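4-dehydrase (Streptomyces venezuelae, PDB 2PO3) takes part in desosamine biosynthesis, probably as a pyridoxal phosphate-dependent aminotransferase that places an amino group on a TDP-linked sugar. Local coordinates at residues Y273-V283 with R373-T384; H296-D304 with L354-T363. One frame throughout, in Å; residues are numbered along the deposited sequence.

Interaction 1 of 2, residues Y273-V283 with R373-T384; sequences YREHLADLPGV and RRVADLLRLCAT
Arg380 reaches from helix 369-394 to the end of helix 246-276 and spends both hydrogens of one nitrogen there: NH2 donates to His276 O at 3.0 Å and to Ala278 O at 2.7 Å. Both bonds are nearly straight and both acceptors lie in the guanidinium plane, although NH2 stands well above the carbonyl plane of His276. The chain leaves the helix extended and bends at chi3 (-69°), which turns the guanidinium toward the carbonyls of the loop. His276 O also accepts from a water that donates to Asp377 OD1. Leu280 lies over the guanidinium, its CD2 centred 4.3 Å above the plane. Putting an alanine here is likely to take from Ala278 O and His276 O the donor they share, and from Leu280 the flat group it packs on.

The rest is apolar. CB of Ala376 meets CB of His276 at 3.3 Å, and Leu277 CD2 packs on Leu379 CB at 3.8 Å. Ala383 CB sits against Leu280 CG and is pressed tightly against Val283 CG2, 3.4 Å away. At the other end Val375 CG2 touches the ring edge of Tyr273 at CE2 (3.7 Å), while the hydroxyl bonds to Pro362 O. Away from the ligand, small alanines thus let helix 369-394 come close to the turn entering strand 283-285, and a single arginine satisfies carbonyls where helix 246-276 gives way to loop.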
loop_
_atom_site.group_PDB
_atom_site.type_symbol
_atom_site.label_atom_id
_atom_site.label_comp_id
_atom_site.label_asym_id
_atom_site.label_seq_id
_atom_site.Cartn_x
_atom_site.Cartn_y
_atom_site.Cartn_z
ATOM N N TYR A 273 -34.477 -5.620 -9.161
ATOM C CA TYR A 273 -34.809 -4.412 -8.447
ATOM C C TYR A 273 -35.668 -3.556 -9.336
ATOM O O TYR A 273 -36.645 -2.974 -8.888
ATOM C CB TYR A 273 -33.566 -3.578 -8.079
ATOM C CG TYR A 273 -32.851 -3.933 -6.773
ATOM C CD1 TYR A 273 -31.584 -4.528 -6.792
ATOM C CD2 TYR A 273 -33.421 -3.643 -5.533
ATOM C CE1 TYR A 273 -30.893 -4.839 -5.616
ATOM C CE2 TYR A 273 -32.761 -3.955 -4.344
ATOM C CZ TYR A 273 -31.489 -4.543 -4.387
ATOM O OH TYR A 273 -30.814 -4.847 -3.217
ATOM N N ARG A 274 -35.295 -3.463 -10.609
ATOM C CA ARG A 274 -36.073 -2.615 -11.519
ATOM C C ARG A 274 -37.528 -2.975 -11.489
ATOM O O ARG A 274 -38.442 -2.147 -11.366
ATOM C CB ARG A 274 -35.587 -2.706 -12.952
ATOM C CG ARG A 274 -35.705 -1.403 -13.731
ATOM C CD ARG A 274 -35.240 -1.544 -15.178
ATOM N NE ARG A 274 -35.356 -2.924 -15.684
ATOM C CZ ARG A 274 -34.328 -3.653 -16.183
ATOM N NH1 ARG A 274 -34.469 -4.911 -16.638
ATOM N NH2 ARG A 274 -33.120 -3.083 -16.224
ATOM N N GLU A 275 -37.738 -4.263 -11.602
ATOM C CA GLU A 275 -39.090 -4.749 -11.586
ATOM C C GLU A 275 -39.785 -4.545 -10.238
ATOM O O GLU A 275 -40.941 -4.137 -10.188
ATOM C CB GLU A 275 -39.165 -6.202 -12.097
ATOM C CG GLU A 275 -38.610 -7.191 -11.066
ATOM C CD GLU A 275 -39.263 -8.542 -11.142
ATOM O OE1 GLU A 275 -40.470 -8.690 -11.212
ATOM O OE2 GLU A 275 -38.392 -9.536 -11.142
ATOM N N HIS A 276 -39.107 -4.818 -9.133
ATOM C CA HIS A 276 -39.748 -4.622 -7.844
ATOM C C HIS A 276 -39.984 -3.183 -7.431
ATOM O O HIS A 276 -40.673 -2.941 -6.438
ATOM C CB HIS A 276 -39.006 -5.290 -6.688
ATOM C CG HIS A 276 -39.108 -6.742 -6.874
ATOM N ND1 HIS A 276 -40.351 -7.335 -7.014
ATOM C CD2 HIS A 276 -38.144 -7.683 -6.976
ATOM C CE1 HIS A 276 -40.132 -8.622 -7.191
ATOM N NE2 HIS A 276 -38.821 -8.863 -7.170
ATOM N N LEU A 277 -39.395 -2.237 -8.146
ATOM C CA LEU A 277 -39.556 -0.822 -7.770
ATOM C C LEU A 277 -40.253 -0.028 -8.848
ATOM O O LEU A 277 -40.256 1.207 -8.906
ATOM C CB LEU A 277 -38.190 -0.207 -7.403
ATOM C CG LEU A 277 -37.588 -0.846 -6.161
ATOM C CD1 LEU A 277 -36.132 -0.463 -6.185
ATOM C CD2 LEU A 277 -38.282 -0.352 -4.890
ATOM N N ALA A 278 -40.847 -0.801 -9.725
ATOM C CA ALA A 278 -41.573 -0.229 -10.816
ATOM C C ALA A 278 -42.769 0.548 -10.271
ATOM O O ALA A 278 -43.362 0.174 -9.230
ATOM C CB ALA A 278 -42.074 -1.377 -11.672
ATOM N N ASP A 279 -43.105 1.617 -11.020
ATOM C CA ASP A 279 -44.228 2.496 -10.725
ATOM C C ASP A 279 -44.230 2.892 -9.253
ATOM O O ASP A 279 -45.098 2.503 -8.478
ATOM C CB ASP A 279 -45.566 1.849 -11.193
ATOM C CG ASP A 279 -45.568 1.271 -12.607
ATOM O OD1 ASP A 279 -45.411 1.964 -13.601
ATOM O OD2 ASP A 279 -45.770 -0.043 -12.678
ATOM N N LEU A 280 -43.213 3.662 -8.885
ATOM C CA LEU A 280 -42.988 4.149 -7.543
ATOM C C LEU A 280 -42.472 5.552 -7.742
ATOM O O LEU A 280 -41.281 5.783 -7.966
ATOM C CB LEU A 280 -41.940 3.282 -6.797
ATOM C CG LEU A 280 -41.916 3.484 -5.280
ATOM C CD1 LEU A 280 -43.333 3.399 -4.752
ATOM C CD2 LEU A 280 -41.028 2.464 -4.548
ATOM N N PRO A 281 -43.392 6.501 -7.698
ATOM C CA PRO A 281 -43.027 7.887 -7.905
ATOM C C PRO A 281 -42.033 8.347 -6.866
ATOM O O PRO A 281 -42.175 7.991 -5.692
ATOM C CB PRO A 281 -44.314 8.719 -7.900
ATOM C CG PRO A 281 -45.454 7.719 -7.968
ATOM C CD PRO A 281 -44.873 6.341 -7.657
ATOM N N GLY A 282 -41.026 9.102 -7.337
ATOM C CA GLY A 282 -39.970 9.608 -6.477
ATOM C C GLY A 282 -38.803 8.650 -6.183
ATOM O O GLY A 282 -37.864 9.012 -5.462
ATOM N N VAL A 283 -38.860 7.423 -6.712
ATOM C CA VAL A 283 -37.773 6.455 -6.517
ATOM C C VAL A 283 -37.371 5.974 -7.896
ATOM O O VAL A 283 -38.202 5.482 -8.677
ATOM C CB VAL A 283 -38.118 5.228 -5.683
ATOM C CG1 VAL A 283 -36.868 4.368 -5.593
ATOM C CG2 VAL A 283 -38.615 5.560 -4.284
ATOM N N ARG A 373 -36.643 -8.492 -2.803
ATOM C CA ARG A 373 -38.017 -8.179 -2.490
ATOM C C ARG A 373 -38.100 -7.534 -1.116
ATOM O O ARG A 373 -38.794 -6.570 -0.815
ATOM C CB ARG A 373 -38.729 -9.527 -2.402
ATOM C CG ARG A 373 -40.046 -9.629 -3.151
ATOM C CD ARG A 373 -40.828 -10.893 -2.790
ATOM N NE ARG A 373 -41.558 -10.751 -1.525
ATOM C CZ ARG A 373 -41.194 -11.288 -0.348
ATOM N NH1 ARG A 373 -40.097 -12.046 -0.213
ATOM N NH2 ARG A 373 -41.962 -11.062 0.719
ATOM N N ARG A 374 -37.389 -8.122 -0.205
ATOM C CA ARG A 374 -37.438 -7.564 1.124
ATOM C C ARG A 374 -37.005 -6.098 1.097
ATOM O O ARG A 374 -37.612 -5.250 1.738
ATOM C CB ARG A 374 -36.598 -8.432 2.056
ATOM C CG ARG A 374 -35.943 -7.689 3.215
ATOM C CD ARG A 374 -34.933 -8.539 3.984
ATOM N NE ARG A 374 -34.414 -7.861 5.170
ATOM C CZ ARG A 374 -33.401 -8.296 5.899
ATOM N NH1 ARG A 374 -32.766 -9.425 5.594
ATOM N NH2 ARG A 374 -33.013 -7.575 6.955
ATOM N N VAL A 375 -35.935 -5.796 0.355
ATOM C CA VAL A 375 -35.478 -4.416 0.293
ATOM C C VAL A 375 -36.393 -3.530 -0.514
ATOM O O VAL A 375 -36.754 -2.441 -0.088
ATOM C CB VAL A 375 -33.973 -4.199 0.079
ATOM C CG1 VAL A 375 -33.167 -5.491 -0.026
ATOM C CG2 VAL A 375 -33.521 -3.067 -0.862
ATOM N N ALA A 376 -36.801 -4.006 -1.677
ATOM C CA ALA A 376 -37.698 -3.230 -2.517
ATOM C C ALA A 376 -38.954 -2.844 -1.748
ATOM O O ALA A 376 -39.380 -1.714 -1.810
ATOM C CB ALA A 376 -38.110 -4.037 -3.734
ATOM N N ASP A 377 -39.522 -3.815 -1.012
ATOM C CA ASP A 377 -40.719 -3.672 -0.198
ATOM C C ASP A 377 -40.577 -2.601 0.847
ATOM O O ASP A 377 -41.495 -1.811 1.090
ATOM C CB ASP A 377 -41.075 -4.983 0.494
ATOM C CG ASP A 377 -41.815 -5.906 -0.422
ATOM O OD1 ASP A 377 -42.139 -5.607 -1.572
ATOM O OD2 ASP A 377 -42.051 -7.059 0.171
ATOM N N LEU A 378 -39.401 -2.610 1.459
ATOM C CA LEU A 378 -39.031 -1.641 2.464
ATOM C C LEU A 378 -38.902 -0.266 1.779
ATOM O O LEU A 378 -39.350 0.768 2.273
ATOM C CB LEU A 378 -37.691 -2.066 3.082
ATOM C CG LEU A 378 -37.735 -2.393 4.573
ATOM C CD1 LEU A 378 -36.315 -2.586 5.139
ATOM C CD2 LEU A 378 -38.429 -1.259 5.318
ATOM N N LEU A 379 -38.309 -0.229 0.598
ATOM C CA LEU A 379 -38.189 1.046 -0.090
ATOM C C LEU A 379 -39.556 1.585 -0.495
ATOM O O LEU A 379 -39.855 2.783 -0.405
ATOM C CB LEU A 379 -37.398 0.887 -1.378
ATOM C CG LEU A 379 -35.895 0.978 -1.159
ATOM C CD1 LEU A 379 -35.196 0.939 -2.512
ATOM C CD2 LEU A 379 -35.575 2.304 -0.492
ATOM N N ARG A 380 -40.390 0.672 -0.974
ATOM C CA ARG A 380 -41.725 1.003 -1.417
ATOM C C ARG A 380 -42.504 1.587 -0.253
ATOM O O ARG A 380 -43.212 2.560 -0.404
ATOM C CB ARG A 380 -42.380 -0.240 -1.980
ATOM C CG ARG A 380 -43.768 -0.007 -2.550
ATOM C CD ARG A 380 -44.170 -1.206 -3.369
ATOM N NE ARG A 380 -43.391 -1.347 -4.606
ATOM C CZ ARG A 380 -43.640 -0.689 -5.754
ATOM N NH1 ARG A 380 -44.635 0.193 -5.870
ATOM N NH2 ARG A 380 -42.872 -0.899 -6.830
ATOM N N LEU A 381 -42.356 1.010 0.928
ATOM C CA LEU A 381 -43.044 1.529 2.099
ATOM C C LEU A 381 -42.637 2.990 2.351
ATOM O O LEU A 381 -43.456 3.924 2.461
ATOM C CB LEU A 381 -42.715 0.639 3.322
ATOM C CG LEU A 381 -43.201 1.143 4.676
ATOM C CD1 LEU A 381 -44.717 1.158 4.646
ATOM C CD2 LEU A 381 -42.765 0.218 5.817
ATOM N N CYS A 382 -41.322 3.189 2.420
ATOM C CA CYS A 382 -40.727 4.502 2.651
ATOM C C CYS A 382 -41.179 5.563 1.668
ATOM O O CYS A 382 -41.442 6.712 2.001
ATOM C CB CYS A 382 -39.173 4.429 2.558
ATOM S SG CYS A 382 -38.374 3.513 3.906
ATOM N N ALA A 383 -41.230 5.164 0.413
ATOM C CA ALA A 383 -41.610 6.072 -0.640
ATOM C C ALA A 383 -43.076 6.419 -0.614
ATOM O O ALA A 383 -43.430 7.578 -0.847
ATOM C CB ALA A 383 -41.193 5.534 -2.005
ATOM N N THR A 384 -43.918 5.420 -0.336
ATOM C CA THR A 384 -45.353 5.648 -0.312
ATOM C C THR A 384 -45.879 6.224 0.982
ATOM O O THR A 384 -47.016 6.711 1.015
ATOM C CB THR A 384 -46.146 4.372 -0.620
ATOM O OG1 THR A 384 -45.924 3.463 0.441
ATOM C CG2 THR A 384 -45.667 3.782 -1.938
HETATM O O HOH W 1 -41.709 -4.630 -4.463
#

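Interaction 2 of 2, residues H296-D304 with L354-T363; sequences HQYVIVEID and LAARVLSLPT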
loop_
_atom_site.group_PDB
_atom_site.type_symbol
_atom_site.label_atom_id
_atom_site.label_comp_id
_atom_site.label_asym_id
_atom_site.label_seq_id
_atom_site.Cartn_x
_atom_site.Cartn_y
_atom_site.Cartn_z
ATOM N N HIS A 296 -22.599 -3.735 -13.273
ATOM C CA HIS A 296 -23.686 -3.823 -12.295
ATOM C C HIS A 296 -23.291 -4.113 -10.853
ATOM O O HIS A 296 -24.093 -4.627 -10.035
ATOM C CB HIS A 296 -24.906 -4.650 -12.728
ATOM C CG HIS A 296 -25.623 -3.973 -13.843
ATOM N ND1 HIS A 296 -26.379 -2.847 -13.617
ATOM C CD2 HIS A 296 -25.660 -4.260 -15.172
ATOM C CE1 HIS A 296 -26.863 -2.456 -14.798
ATOM N NE2 HIS A 296 -26.447 -3.281 -15.759
ATOM N N GLN A 297 -22.045 -3.757 -10.543
ATOM C CA GLN A 297 -21.498 -3.933 -9.196
ATOM C C GLN A 297 -22.158 -2.970 -8.171
ATOM O O GLN A 297 -22.083 -3.150 -6.940
ATOM C CB GLN A 297 -19.937 -3.863 -9.203
ATOM C CG GLN A 297 -19.339 -2.517 -8.745
ATOM C CD GLN A 297 -17.818 -2.412 -8.888
ATOM O OE1 GLN A 297 -17.041 -3.035 -8.158
ATOM N NE2 GLN A 297 -17.361 -1.600 -9.832
ATOM N N TYR A 298 -22.816 -1.947 -8.728
ATOM C CA TYR A 298 -23.512 -0.899 -8.002
ATOM C C TYR A 298 -24.997 -0.782 -8.325
ATOM O O TYR A 298 -25.318 -0.443 -9.448
ATOM C CB TYR A 298 -22.893 0.464 -8.409
ATOM C CG TYR A 298 -21.584 0.716 -7.711
ATOM C CD1 TYR A 298 -20.375 0.821 -8.403
ATOM C CD2 TYR A 298 -21.559 0.814 -6.320
ATOM C CE1 TYR A 298 -19.172 1.041 -7.728
ATOM C CE2 TYR A 298 -20.363 1.026 -5.633
ATOM C CZ TYR A 298 -19.163 1.144 -6.334
ATOM O OH TYR A 298 -18.000 1.332 -5.629
ATOM N N VAL A 299 -25.893 -1.015 -7.358
ATOM C CA VAL A 299 -27.305 -0.845 -7.626
ATOM C C VAL A 299 -27.661 0.506 -7.040
ATOM O O VAL A 299 -27.625 0.669 -5.825
ATOM C CB VAL A 299 -28.131 -1.935 -6.975
ATOM C CG1 VAL A 299 -29.602 -1.620 -7.160
ATOM C CG2 VAL A 299 -27.801 -3.275 -7.627
ATOM N N ILE A 300 -27.962 1.488 -7.876
ATOM C CA ILE A 300 -28.258 2.806 -7.344
ATOM C C ILE A 300 -29.655 3.308 -7.659
ATOM O O ILE A 300 -30.160 3.113 -8.763
ATOM C CB ILE A 300 -27.229 3.838 -7.853
ATOM C CG1 ILE A 300 -26.160 4.108 -6.795
ATOM C CG2 ILE A 300 -27.921 5.185 -8.034
ATOM C CD1 ILE A 300 -24.823 3.464 -7.039
ATOM N N VAL A 301 -30.279 3.953 -6.680
ATOM C CA VAL A 301 -31.603 4.542 -6.856
ATOM C C VAL A 301 -31.501 5.994 -6.434
ATOM O O VAL A 301 -30.656 6.356 -5.613
ATOM C CB VAL A 301 -32.746 3.942 -6.039
ATOM C CG1 VAL A 301 -32.834 2.458 -6.297
ATOM C CG2 VAL A 301 -32.457 4.146 -4.561
ATOM N N GLU A 302 -32.369 6.817 -7.000
ATOM C CA GLU A 302 -32.382 8.184 -6.620
ATOM C C GLU A 302 -33.703 8.332 -5.930
ATOM O O GLU A 302 -34.718 7.874 -6.445
ATOM C CB GLU A 302 -32.406 9.094 -7.828
ATOM C CG GLU A 302 -31.033 9.075 -8.480
ATOM C CD GLU A 302 -31.014 9.941 -9.700
ATOM O OE1 GLU A 302 -30.742 9.542 -10.823
ATOM O OE2 GLU A 302 -31.337 11.166 -9.415
ATOM N N ILE A 303 -33.648 8.964 -4.772
ATOM C CA ILE A 303 -34.792 9.266 -3.938
ATOM C C ILE A 303 -35.138 10.775 -4.105
ATOM O O ILE A 303 -34.327 11.634 -3.728
ATOM C CB ILE A 303 -34.464 9.018 -2.463
ATOM C CG1 ILE A 303 -34.163 7.541 -2.238
ATOM C CG2 ILE A 303 -35.661 9.454 -1.592
ATOM C CD1 ILE A 303 -35.147 6.719 -3.036
ATOM N N ASP A 304 -36.308 11.112 -4.659
ATOM C CA ASP A 304 -36.734 12.513 -4.832
ATOM C C ASP A 304 -37.524 12.965 -3.602
ATOM O O ASP A 304 -38.701 12.645 -3.471
ATOM C CB ASP A 304 -37.661 12.690 -6.045
ATOM C CG ASP A 304 -37.800 14.122 -6.509
ATOM O OD1 ASP A 304 -37.823 14.399 -7.688
ATOM O OD2 ASP A 304 -37.832 15.026 -5.545
ATOM N N LEU A 354 -27.381 15.554 -7.216
ATOM C CA LEU A 354 -27.329 14.100 -7.329
ATOM C C LEU A 354 -26.856 13.504 -6.027
ATOM O O LEU A 354 -27.369 12.506 -5.519
ATOM C CB LEU A 354 -26.328 13.726 -8.444
ATOM C CG LEU A 354 -26.191 12.241 -8.823
ATOM C CD1 LEU A 354 -27.564 11.649 -9.117
ATOM C CD2 LEU A 354 -25.364 12.138 -10.092
ATOM N N ALA A 355 -25.851 14.140 -5.469
ATOM C CA ALA A 355 -25.301 13.637 -4.222
ATOM C C ALA A 355 -26.319 13.495 -3.168
ATOM O O ALA A 355 -26.193 12.639 -2.293
ATOM C CB ALA A 355 -24.209 14.491 -3.654
ATOM N N ALA A 356 -27.330 14.330 -3.229
ATOM C CA ALA A 356 -28.364 14.231 -2.202
ATOM C C ALA A 356 -29.423 13.193 -2.457
ATOM O O ALA A 356 -30.190 12.892 -1.538
ATOM C CB ALA A 356 -29.121 15.534 -2.017
ATOM N N ARG A 357 -29.503 12.676 -3.689
ATOM C CA ARG A 357 -30.545 11.677 -4.003
ATOM C C ARG A 357 -30.156 10.194 -4.008
ATOM O O ARG A 357 -31.003 9.316 -3.801
ATOM C CB ARG A 357 -31.150 12.009 -5.364
ATOM C CG ARG A 357 -31.398 13.505 -5.474
ATOM C CD ARG A 357 -31.458 14.003 -6.900
ATOM N NE ARG A 357 -32.186 13.104 -7.785
ATOM C CZ ARG A 357 -33.515 13.137 -7.968
ATOM N NH1 ARG A 357 -34.287 14.021 -7.351
ATOM N NH2 ARG A 357 -34.109 12.283 -8.809
ATOM N N VAL A 358 -28.870 9.926 -4.267
ATOM C CA VAL A 358 -28.300 8.584 -4.385
ATOM C C VAL A 358 -28.242 7.657 -3.187
ATOM O O VAL A 358 -27.858 8.044 -2.074
ATOM C CB VAL A 358 -27.007 8.587 -5.210
ATOM C CG1 VAL A 358 -27.275 9.290 -6.545
ATOM C CG2 VAL A 358 -25.835 9.267 -4.483
ATOM N N LEU A 359 -28.613 6.398 -3.453
ATOM C CA LEU A 359 -28.588 5.370 -2.424
ATOM C C LEU A 359 -28.152 4.068 -3.062
ATOM O O LEU A 359 -28.747 3.629 -4.063
ATOM C CB LEU A 359 -29.953 5.170 -1.726
ATOM C CG LEU A 359 -29.761 4.222 -0.556
ATOM C CD1 LEU A 359 -28.867 4.845 0.491
ATOM C CD2 LEU A 359 -31.079 3.918 0.101
ATOM N N SER A 360 -27.115 3.450 -2.500
ATOM C CA SER A 360 -26.620 2.181 -3.049
ATOM C C SER A 360 -27.233 0.986 -2.308
ATOM O O SER A 360 -27.184 0.905 -1.091
ATOM C CB SER A 360 -25.083 2.141 -2.995
ATOM O OG SER A 360 -24.569 1.471 -4.131
ATOM N N LEU A 361 -27.816 0.031 -3.010
ATOM C CA LEU A 361 -28.431 -1.140 -2.365
ATOM C C LEU A 361 -27.600 -2.432 -2.467
ATOM O O LEU A 361 -26.848 -2.615 -3.417
ATOM C CB LEU A 361 -29.772 -1.360 -3.094
ATOM C CG LEU A 361 -30.610 -0.076 -3.164
ATOM C CD1 LEU A 361 -31.856 -0.314 -3.989
ATOM C CD2 LEU A 361 -31.041 0.321 -1.755
ATOM N N PRO A 362 -27.724 -3.356 -1.532
ATOM C CA PRO A 362 -26.966 -4.621 -1.558
ATOM C C PRO A 362 -27.126 -5.461 -2.828
ATOM O O PRO A 362 -28.232 -5.664 -3.342
ATOM C CB PRO A 362 -27.476 -5.425 -0.382
ATOM C CG PRO A 362 -28.155 -4.392 0.490
ATOM C CD PRO A 362 -28.752 -3.418 -0.487
ATOM N N THR A 363 -25.999 -5.944 -3.344
ATOM C CA THR A 363 -25.941 -6.768 -4.556
ATOM C C THR A 363 -24.839 -7.836 -4.493
ATOM O O THR A 363 -24.353 -8.178 -3.405
ATOM C CB THR A 363 -26.104 -6.035 -5.930
ATOM O OG1 THR A 363 -26.430 -6.911 -7.011
ATOM C CG2 THR A 363 -24.932 -5.104 -6.282
HETATM O O HOH W 2 -26.408 -5.533 -9.338
HETATM O O HOH W 3 -24.875 -1.245 -4.850
HETATM O O HOH W 4 -33.134 13.128 -0.871
#
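Val301 and Leu359 form an antiparallel hydrogen-bonded pair with both bonds made: Val301 N to Leu359 O and Leu359 N to Val301 O, each 3.0 Å, the second more bent. Next to them Leu361 N donates to Val299 O at 2.9 Å, but the return bond is replaced by a water, which accepts from Val299 N (2.7 Å), donates to Leu361 O and also bonds Ser360 OG. Beyond the other end Ile303 N gives its hydrogen to Arg357 O at 2.8 Å. A second water links His296 O to Thr363 OG1, which is also hydrogen-bonded to Asn269.

The Arg357 chain bends at chi3 (41°), which brings NE to Glu302 and NH1 toward Asp304 in a salt-bridge network. NE meets Glu302 OE2 at 2.7 Å, in the guanidinium plane, with NH2 adding a weak bond to the same oxygen; the carboxylate stands 82° from that plane. NH1 faces Asp304 OD1 at a longer 3.6 Å, while Asp304 OD2 caps Ala306 N. Val299, Val301 and Leu361 pack on the face turned to Tyr273. The pair completes the three-stranded antiparallel sheet of the small C-terminal domain of fold type I aminotransferases, with Tyr298 touching the bound external aldimine.

In the fold
Interaction 2 is the buried inner layer, its centre about 13 Å from that of the chain, while interaction 1, its centre about 24 Å from the same point, is only partly buried. Along the chain the strand pair is nested in the loop closed by 273-283 and 373-384. Tyr273 and Leu379, from the two helices, pack on Leu361 of strand 358-361, and the Tyr273 ring also packs on Val299. Val283 begins strand 283-285, the neighbour of strand 299-303, and Gly282 O and Asp304 N add a backbone link. Regular main-chain pairing and waters carry interaction 2, with a salt-bridge network at its partly exposed end; interaction 1 rests on side-chain packing and one arginine's bonds to carbonyls.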